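PDB 6PFX: D-alanyl transferase DltD from Enterococcus faecium TX0133A04, which probably takes part in transferring D-alanine to lipoteichoic acid in the Gram-positive cell wall, as a membrane-associated member of the DltD family. Local coordinates for residues Glu233-Asn236 and Lys242-Phe245; Asp140-Arg145 and Glu271-Gln276; Ala331-Gln336 and Trp354-Gln359. All coordinates share one frame; numbering follows the deposited sequence.

Contact 1 of 3, residues Glu233-Asn236 and Lys242-Phe245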
loop_
_atom_site.group_PDB
_atom_site.type_symbol
_atom_site.label_atom_id
_atom_site.label_comp_id
_atom_site.label_asym_id
_atom_site.label_seq_id
_atom_site.Cartn_x
_atom_site.Cartn_y
_atom_site.Cartn_z
ATOM N N GLU A 233 -4.559 -23.136 -12.609
ATOM C CA GLU A 233 -5.430 -22.532 -11.609
ATOM C C GLU A 233 -6.462 -21.582 -12.197
ATOM O O GLU A 233 -7.199 -20.949 -11.434
ATOM C CB GLU A 233 -4.586 -21.844 -10.532
ATOM C CG GLU A 233 -3.670 -22.859 -9.851
ATOM C CD GLU A 233 -3.221 -22.471 -8.460
ATOM O OE1 GLU A 233 -3.578 -21.373 -7.992
ATOM O OE2 GLU A 233 -2.497 -23.281 -7.833
ATOM N N THR A 234 -6.565 -21.501 -13.524
ATOM C CA THR A 234 -7.475 -20.577 -14.192
ATOM C C THR A 234 -8.268 -21.282 -15.280
ATOM O O THR A 234 -8.557 -20.712 -16.337
ATOM C CB THR A 234 -6.722 -19.384 -14.776
ATOM O OG1 THR A 234 -5.780 -19.835 -15.766
ATOM C CG2 THR A 234 -5.968 -18.618 -13.674
ATOM N N THR A 235 -8.673 -22.516 -15.025
ATOM C CA THR A 235 -9.308 -23.309 -16.064
ATOM C C THR A 235 -10.824 -23.154 -16.149
ATOM O O THR A 235 -11.421 -23.726 -17.064
ATOM C CB THR A 235 -9.000 -24.790 -15.841
ATOM O OG1 THR A 235 -9.535 -25.168 -14.568
ATOM C CG2 THR A 235 -7.516 -25.052 -15.878
ATOM N N ASN A 236 -11.474 -22.410 -15.248
ATOM C CA ASN A 236 -12.937 -22.450 -15.182
ATOM C C ASN A 236 -13.631 -21.199 -15.730
ATOM O O ASN A 236 -14.836 -21.006 -15.507
ATOM C CB ASN A 236 -13.436 -22.815 -13.777
ATOM C CG ASN A 236 -13.404 -21.655 -12.806
ATOM O OD1 ASN A 236 -12.983 -20.551 -13.139
ATOM N ND2 ASN A 236 -13.895 -21.900 -11.597
ATOM N N LYS A 242 -8.310 -16.721 -11.280
ATOM C CA LYS A 242 -8.183 -17.912 -10.451
ATOM C C LYS A 242 -9.561 -18.526 -10.236
ATOM O O LYS A 242 -10.522 -17.813 -9.928
ATOM C CB LYS A 242 -7.552 -17.532 -9.114
ATOM C CG LYS A 242 -7.234 -18.713 -8.243
ATOM C CD LYS A 242 -6.201 -18.367 -7.179
ATOM C CE LYS A 242 -5.873 -19.580 -6.338
ATOM N NZ LYS A 242 -7.039 -20.050 -5.553
ATOM N N ASN A 243 -9.644 -19.855 -10.377
ATOM C CA ASN A 243 -10.926 -20.556 -10.335
ATOM C C ASN A 243 -11.792 -20.156 -9.139
ATOM O O ASN A 243 -12.971 -19.834 -9.312
ATOM C CB ASN A 243 -10.704 -22.071 -10.381
ATOM C CG ASN A 243 -10.228 -22.542 -11.737
ATOM O OD1 ASN A 243 -10.075 -21.748 -12.659
ATOM N ND2 ASN A 243 -9.988 -23.843 -11.863
ATOM N N ASP A 244 -11.249 -20.182 -7.914
ATOM C CA ASP A 244 -12.123 -19.929 -6.766
ATOM C C ASP A 244 -12.612 -18.484 -6.743
ATOM O O ASP A 244 -13.744 -18.221 -6.324
ATOM C CB ASP A 244 -11.459 -20.350 -5.451
ATOM C CG ASP A 244 -10.228 -19.537 -5.116
ATOM O OD1 ASP A 244 -9.633 -18.943 -6.031
ATOM O OD2 ASP A 244 -9.839 -19.506 -3.926
ATOM N N PHE A 245 -11.795 -17.546 -7.226
ATOM C CA PHE A 245 -12.233 -16.161 -7.328
ATOM C C PHE A 245 -13.384 -16.042 -8.313
ATOM O O PHE A 245 -14.386 -15.373 -8.044
ATOM C CB PHE A 245 -11.065 -15.295 -7.786
ATOM C CG PHE A 245 -11.384 -13.828 -7.865
ATOM C CD1 PHE A 245 -11.998 -13.292 -8.982
ATOM C CD2 PHE A 245 -11.069 -12.983 -6.817
ATOM C CE1 PHE A 245 -12.272 -11.940 -9.051
ATOM C CE2 PHE A 245 -11.343 -11.634 -6.889
ATOM C CZ PHE A 245 -11.948 -11.114 -7.999
#

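Contact 2 of 3, residues Asp140-Arg145 and Glu271-Gln276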
loop_
_atom_site.group_PDB
_atom_site.type_symbol
_atom_site.label_atom_id
_atom_site.label_comp_id
_atom_site.label_asym_id
_atom_site.label_seq_id
_atom_site.Cartn_x
_atom_site.Cartn_y
_atom_site.Cartn_z
ATOM N N ASP A 140 0.105 18.314 7.749
ATOM C CA ASP A 140 -0.718 18.206 8.945
ATOM C C ASP A 140 -2.074 18.864 8.734
ATOM O O ASP A 140 -3.099 18.360 9.211
ATOM C CB ASP A 140 -0.012 18.877 10.132
ATOM C CG ASP A 140 1.312 18.222 10.489
ATOM O OD1 ASP A 140 1.384 16.976 10.541
ATOM O OD2 ASP A 140 2.293 18.962 10.754
ATOM N N ARG A 141 -2.091 20.010 8.039
ATOM C CA ARG A 141 -3.343 20.710 7.793
ATOM C C ARG A 141 -4.240 19.887 6.887
ATOM O O ARG A 141 -5.452 19.805 7.112
ATOM C CB ARG A 141 -3.078 22.084 7.184
ATOM C CG ARG A 141 -2.269 23.016 8.078
ATOM C CD ARG A 141 -2.159 24.402 7.453
ATOM N NE ARG A 141 -3.414 25.135 7.573
ATOM C CZ ARG A 141 -3.631 26.342 7.064
ATOM N NH1 ARG A 141 -2.677 26.960 6.384
ATOM N NH2 ARG A 141 -4.810 26.926 7.234
ATOM N N TYR A 142 -3.651 19.249 5.870
ATOM C CA TYR A 142 -4.433 18.420 4.964
ATOM C C TYR A 142 -5.020 17.225 5.703
ATOM O O TYR A 142 -6.208 16.913 5.564
ATOM C CB TYR A 142 -3.577 17.961 3.777
ATOM C CG TYR A 142 -4.332 17.018 2.889
ATOM C CD1 TYR A 142 -5.266 17.488 1.975
ATOM C CD2 TYR A 142 -4.144 15.649 2.990
ATOM C CE1 TYR A 142 -5.985 16.622 1.182
ATOM C CE2 TYR A 142 -4.866 14.765 2.197
ATOM C CZ TYR A 142 -5.780 15.266 1.292
ATOM O OH TYR A 142 -6.515 14.432 0.485
ATOM N N LEU A 143 -4.194 16.528 6.484
ATOM C CA LEU A 143 -4.703 15.380 7.221
ATOM C C LEU A 143 -5.824 15.785 8.170
ATOM O O LEU A 143 -6.825 15.072 8.291
ATOM C CB LEU A 143 -3.572 14.704 7.982
ATOM C CG LEU A 143 -3.984 13.525 8.859
ATOM C CD1 LEU A 143 -4.609 12.441 8.020
ATOM C CD2 LEU A 143 -2.740 13.036 9.593
ATOM N N ALA A 144 -5.677 16.917 8.866
ATOM C CA ALA A 144 -6.737 17.348 9.772
ATOM C C ALA A 144 -8.020 17.614 9.002
ATOM O O ALA A 144 -9.107 17.203 9.423
ATOM C CB ALA A 144 -6.314 18.597 10.545
ATOM N N ARG A 145 -7.897 18.260 7.840
ATOM C CA ARG A 145 -9.054 18.517 6.991
ATOM C C ARG A 145 -9.726 17.216 6.585
ATOM O O ARG A 145 -10.959 17.109 6.594
ATOM C CB ARG A 145 -8.613 19.283 5.742
ATOM C CG ARG A 145 -8.411 20.761 5.961
ATOM C CD ARG A 145 -8.563 21.566 4.674
ATOM N NE ARG A 145 -7.669 21.151 3.591
ATOM C CZ ARG A 145 -6.375 21.460 3.518
ATOM N NH1 ARG A 145 -5.800 22.173 4.478
ATOM N NH2 ARG A 145 -5.651 21.052 2.485
ATOM N N GLU A 271 -7.565 10.642 -3.384
ATOM C CA GLU A 271 -6.477 9.718 -3.091
ATOM C C GLU A 271 -5.118 10.248 -3.546
ATOM O O GLU A 271 -4.089 9.862 -2.977
ATOM C CB GLU A 271 -6.749 8.359 -3.740
ATOM C CG GLU A 271 -5.698 7.291 -3.387
ATOM C CD GLU A 271 -5.807 6.689 -1.985
ATOM O OE1 GLU A 271 -6.857 6.814 -1.322
ATOM O OE2 GLU A 271 -4.818 6.049 -1.550
ATOM N N PHE A 272 -5.081 11.089 -4.585
ATOM C CA PHE A 272 -3.806 11.659 -5.006
ATOM C C PHE A 272 -3.210 12.503 -3.893
ATOM O O PHE A 272 -1.992 12.535 -3.708
ATOM C CB PHE A 272 -3.976 12.500 -6.274
ATOM C CG PHE A 272 -4.190 11.675 -7.509
ATOM C CD1 PHE A 272 -3.128 11.054 -8.140
ATOM C CD2 PHE A 272 -5.458 11.498 -8.015
ATOM C CE1 PHE A 272 -3.323 10.278 -9.251
ATOM C CE2 PHE A 272 -5.655 10.724 -9.131
ATOM C CZ PHE A 272 -4.584 10.116 -9.747
ATOM N N SER A 273 -4.062 13.203 -3.145
ATOM C CA SER A 273 -3.599 14.028 -2.034
ATOM C C SER A 273 -3.357 13.202 -0.773
ATOM O O SER A 273 -2.410 13.489 -0.029
ATOM C CB SER A 273 -4.570 15.188 -1.839
ATOM O OG SER A 273 -4.593 16.006 -3.008
ATOM N N ASP A 274 -4.165 12.161 -0.516
ATOM C CA ASP A 274 -3.826 11.217 0.546
ATOM C C ASP A 274 -2.471 10.569 0.267
ATOM O O ASP A 274 -1.654 10.390 1.179
ATOM C CB ASP A 274 -4.899 10.131 0.703
ATOM C CG ASP A 274 -6.251 10.666 1.175
ATOM O OD1 ASP A 274 -6.385 11.857 1.515
ATOM O OD2 ASP A 274 -7.208 9.866 1.208
ATOM N N PHE A 275 -2.211 10.218 -1.000
ATOM C CA PHE A 275 -0.926 9.648 -1.396
ATOM C C PHE A 275 0.204 10.637 -1.153
ATOM O O PHE A 275 1.306 10.241 -0.751
ATOM C CB PHE A 275 -0.994 9.233 -2.886
ATOM C CG PHE A 275 0.237 8.511 -3.367
ATOM C CD1 PHE A 275 0.535 7.271 -2.878
ATOM C CD2 PHE A 275 1.074 9.058 -4.324
ATOM C CE1 PHE A 275 1.654 6.604 -3.280
ATOM C CE2 PHE A 275 2.212 8.376 -4.737
ATOM C CZ PHE A 275 2.501 7.155 -4.208
ATOM N N GLN A 276 -0.066 11.931 -1.330
ATOM C CA GLN A 276 0.944 12.939 -1.036
ATOM C C GLN A 276 1.387 12.899 0.423
ATOM O O GLN A 276 2.544 13.213 0.725
ATOM C CB GLN A 276 0.449 14.337 -1.408
ATOM C CG GLN A 276 1.522 15.398 -1.238
ATOM C CD GLN A 276 2.771 15.220 -2.108
ATOM O OE1 GLN A 276 2.775 14.530 -3.134
ATOM N NE2 GLN A 276 3.837 15.869 -1.689
#

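Contact 3 of 3, residues Ala331-Gln336 and Trp354-Gln359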
loop_
_atom_site.group_PDB
_atom_site.type_symbol
_atom_site.label_atom_id
_atom_site.label_comp_id
_atom_site.label_asym_id
_atom_site.label_seq_id
_atom_site.Cartn_x
_atom_site.Cartn_y
_atom_site.Cartn_z
ATOM N N ALA A 331 8.460 0.592 -10.662
ATOM C CA ALA A 331 8.193 -0.549 -11.532
ATOM C C ALA A 331 6.767 -0.380 -12.032
ATOM O O ALA A 331 5.810 -0.750 -11.348
ATOM C CB ALA A 331 8.342 -1.856 -10.768
ATOM N N ASP A 332 6.624 0.162 -13.230
ATOM C CA ASP A 332 5.319 0.430 -13.825
ATOM C C ASP A 332 4.973 -0.747 -14.725
ATOM O O ASP A 332 5.579 -0.923 -15.787
ATOM C CB ASP A 332 5.385 1.733 -14.619
ATOM C CG ASP A 332 4.103 2.039 -15.374
ATOM O OD1 ASP A 332 3.126 1.268 -15.288
ATOM O OD2 ASP A 332 4.075 3.078 -16.062
ATOM N N PHE A 333 4.023 -1.572 -14.282
ATOM C CA PHE A 333 3.606 -2.761 -15.017
ATOM C C PHE A 333 2.252 -2.592 -15.720
ATOM O O PHE A 333 1.656 -3.587 -16.142
ATOM C CB PHE A 333 3.565 -3.974 -14.077
ATOM C CG PHE A 333 4.903 -4.386 -13.513
ATOM C CD1 PHE A 333 6.014 -4.517 -14.322
ATOM C CD2 PHE A 333 5.023 -4.682 -12.170
ATOM C CE1 PHE A 333 7.229 -4.913 -13.784
ATOM C CE2 PHE A 333 6.220 -5.090 -11.642
ATOM C CZ PHE A 333 7.318 -5.201 -12.446
ATOM N N VAL A 334 1.764 -1.361 -15.875
ATOM C CA VAL A 334 0.468 -1.153 -16.522
ATOM C C VAL A 334 0.457 -1.781 -17.905
ATOM O O VAL A 334 -0.576 -2.291 -18.363
ATOM C CB VAL A 334 0.149 0.351 -16.565
ATOM C CG1 VAL A 334 -1.097 0.661 -17.385
ATOM C CG2 VAL A 334 0.004 0.862 -15.132
ATOM N N ASN A 335 1.594 -1.756 -18.592
ATOM C CA ASN A 335 1.665 -2.321 -19.934
ATOM C C ASN A 335 1.762 -3.848 -19.951
ATOM O O ASN A 335 1.896 -4.430 -21.038
ATOM C CB ASN A 335 2.813 -1.706 -20.745
ATOM C CG ASN A 335 4.189 -2.205 -20.319
ATOM O OD1 ASN A 335 4.335 -3.021 -19.401
ATOM N ND2 ASN A 335 5.217 -1.716 -21.008
ATOM N N GLN A 336 1.649 -4.512 -18.799
ATOM C CA GLN A 336 1.634 -5.971 -18.724
ATOM C C GLN A 336 0.219 -6.523 -18.638
ATOM O O GLN A 336 0.027 -7.692 -18.286
ATOM C CB GLN A 336 2.466 -6.436 -17.528
ATOM C CG GLN A 336 3.933 -6.085 -17.638
ATOM C CD GLN A 336 4.579 -6.763 -18.811
ATOM O OE1 GLN A 336 4.529 -7.988 -18.937
ATOM N NE2 GLN A 336 5.180 -5.974 -19.691
ATOM N N TRP A 354 4.050 -11.061 -9.495
ATOM C CA TRP A 354 4.993 -11.079 -8.382
ATOM C C TRP A 354 6.388 -11.488 -8.842
ATOM O O TRP A 354 7.387 -10.973 -8.335
ATOM C CB TRP A 354 4.495 -11.984 -7.251
ATOM C CG TRP A 354 3.463 -11.346 -6.369
ATOM C CD1 TRP A 354 2.203 -11.814 -6.099
ATOM C CD2 TRP A 354 3.602 -10.123 -5.623
ATOM N NE1 TRP A 354 1.558 -10.961 -5.233
ATOM C CE2 TRP A 354 2.392 -9.916 -4.929
ATOM C CE3 TRP A 354 4.637 -9.191 -5.466
ATOM C CZ2 TRP A 354 2.187 -8.812 -4.102
ATOM C CZ3 TRP A 354 4.431 -8.099 -4.644
ATOM C CH2 TRP A 354 3.216 -7.921 -3.973
ATOM N N LEU A 355 6.491 -12.422 -9.785
ATOM C CA LEU A 355 7.821 -12.756 -10.276
ATOM C C LEU A 355 8.449 -11.564 -10.985
ATOM O O LEU A 355 9.635 -11.274 -10.778
ATOM C CB LEU A 355 7.775 -13.969 -11.193
ATOM C CG LEU A 355 9.114 -14.365 -11.807
ATOM C CD1 LEU A 355 10.081 -14.801 -10.721
ATOM C CD2 LEU A 355 8.969 -15.459 -12.860
ATOM N N ALA A 356 7.661 -10.832 -11.785
ATOM C CA ALA A 356 8.200 -9.657 -12.464
ATOM C C ALA A 356 8.633 -8.613 -11.450
ATOM O O ALA A 356 9.661 -7.946 -11.617
ATOM C CB ALA A 356 7.149 -9.040 -13.389
ATOM N N ALA A 357 7.836 -8.442 -10.400
ATOM C CA ALA A 357 8.182 -7.492 -9.356
ATOM C C ALA A 357 9.508 -7.865 -8.718
ATOM O O ALA A 357 10.321 -6.987 -8.399
ATOM C CB ALA A 357 7.044 -7.426 -8.338
ATOM N N ASP A 358 9.753 -9.168 -8.547
ATOM C CA ASP A 358 10.988 -9.597 -7.917
ATOM C C ASP A 358 12.211 -9.140 -8.697
ATOM O O ASP A 358 13.287 -8.987 -8.110
ATOM C CB ASP A 358 11.036 -11.112 -7.733
ATOM C CG ASP A 358 12.178 -11.532 -6.820
ATOM O OD1 ASP A 358 12.233 -10.991 -5.697
ATOM O OD2 ASP A 358 13.042 -12.348 -7.230
ATOM N N GLN A 359 12.089 -8.972 -10.018
ATOM C CA GLN A 359 13.229 -8.535 -10.818
ATOM C C GLN A 359 13.668 -7.123 -10.461
ATOM O O GLN A 359 14.791 -6.724 -10.791
ATOM C CB GLN A 359 12.908 -8.637 -12.303
ATOM C CG GLN A 359 12.378 -10.013 -12.724
ATOM C CD GLN A 359 13.157 -11.187 -12.156
ATOM O OE1 GLN A 359 14.359 -11.314 -12.379
ATOM N NE2 GLN A 359 12.477 -12.043 -11.392
#

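Contact 1 of 3, residues Glu233-Asn236 and Lys242-Phe245
Asn243 reaches from the first turn of helix 243-250 into the loop that leaves helix 219-233, and its side chain is gripped along most of its length. Its CB packs on the amide of Asn236, 3.4 Å from Asn236 ND2. At CG the amide plane begins; it stacks on that of Asn236, the two 24° apart and the side chains running in opposite directions. At the tip, Asn243 OD1 accepts from Asn236 N at 3.0 Å, the donor standing above the carbonyl plane. Asn243 ND2 gives a fairly straight bond, 3.0 Å long, to Thr235 OG1, which lies in its amide plane. The backbone joins in: Asn243 N donates to Glu233 O (2.9 Å, 156°), and Asn236 ND2 returns a bond to Asn243 O, which also accepts from Thr247 OG1. Beside this, Glu233 and Lys242 run side by side, Glu233 OE1 3.3 Å from Lys242 CE; Lys242, the N-cap residue, bends at chi4 (-65°) and takes its NZ to a salt bridge with Asp244 OD1. With both ends of one amide engaged and its plane stacked, the Asn243 side chain is probably held with little rotational freedom, and directional polar bonds mainly pin the surface loop.

Contact 2 of 3, residues Asp140-Arg145 and Glu271-Gln276
Tyr142 carries its hydroxyl across from helix 138-147 to helix 271-284, where OH donates a 2.8 Å hydrogen bond to Asp274 OD1. The acceptor sits at the edge of the phenol ring, near its plane, yet the hydroxyl meets the carboxylate from above, 36° out of that group's own plane; ring and carboxylate planes are turned 60° apart. Ser273 supplies the other close surface: its CB lies 3.1 Å from Tyr142 OH and 3.4 Å from Tyr142 CZ, while Ser273 O is 3.6 Å from Tyr142 CE2. The end of the ring is thus fitted against one turn of the second helix. Tyr142 gets there with CG anti to the backbone N (chi1 176°), a torsion that sends the ring outward from its helix.

A single long side chain here joins two helices by a hydrogen bond, within a protein assigned to the SGNH hydrolase clan. The contact is buried, and the carboxylate it reaches is shared, since Asp274 OD1 also forms a salt bridge with Arg146, just beyond the first segment. The nearby guanidinium would be expected to favour the ionised aspartate, with OD1 shared between Arg146 NE and the tyrosine hydroxyl. Ser273 OG is hydrogen-bonded to Phe381 O, while its CB meets the tyrosine.

Away from the phenol tip the two segments stand well apart. The nearest CA atoms, those of Tyr142 and Ser273, are separated by 8.3 Å, and Leu143 is instead packed on Tyr83 and Met84 of helix 79-89. Tyr142 CA lies against one face of the Arg145 guanidinium, offset toward its rim, and Arg145 NH2 lies at the tyrosine ring's edge, in its plane.

Contact 3 of 3, residues Ala331-Gln336 and Trp354-Gln359
Strand 330-332 forms one edge of the parallel sheet in this SGNH-like alpha/beta fold, and Phe333, directly after it, packs against helix 351-365 at Ala356 and Ala357. The outer end of the phenyl ring does the touching. Phe333 CZ lies 4.0 Å from the methyl CB of Ala356 and 3.7 Å from the carbonyl O of the same residue, which approaches the ring obliquely. On the neighbouring ring atom, Phe333 CE2 meets Ala357 CA at 3.9 Å, edge-on and near the ring plane, with Ala357 CB only slightly farther off. The small alanines let the ring tip come up to the helix backbone itself. Phe333 has CG beside its backbone N and anti to its carbonyl carbon (chi1 -65°), a setting that places the CE2/CZ end of the ring on Ala356 and Ala357; Ala331 O lies over one face, offset toward the rim.

The chain leaving the strand is shaped by local polar bonds. Asp332 OD1 accepts from Val334 N at 3.0 Å and 165°, closing an Asx turn, while Asp332 OD2 is salt-bridged to Lys319. Phe342 meets the Phe333 ring edge-to-face and also touches Ala356, and Ile292 of strand 288-293 packs against both Phe333 and Ala357. The contact is small and rests on van der Waals packing of the ring tip against two methyls and the helix backbone, with no polar bond to fix its direction.

From the N terminus, the chain first passes Asp140-Arg145, whose partner Glu271-Gln276 comes 126 residues later, so contact 2 closes a long loop, somewhat more than half of it helical. Contact 1 is nested inside it, closing a short loop between helices 219-233 and 243-250. Contact 3 follows in series, closing a loop with 17 residues between its segments that runs from the end of edge strand 330-332 to helix 351-365. Contacts 1 and 2 lie on opposite sides of the chain's centre, their centres about 38 Å apart; contact 3, about 22 Å from contact 1 between centres, also lies opposite contact 2. Helix 351-365 connects contacts 1 and 3, since its Trp351 touches Glu233 and Thr234.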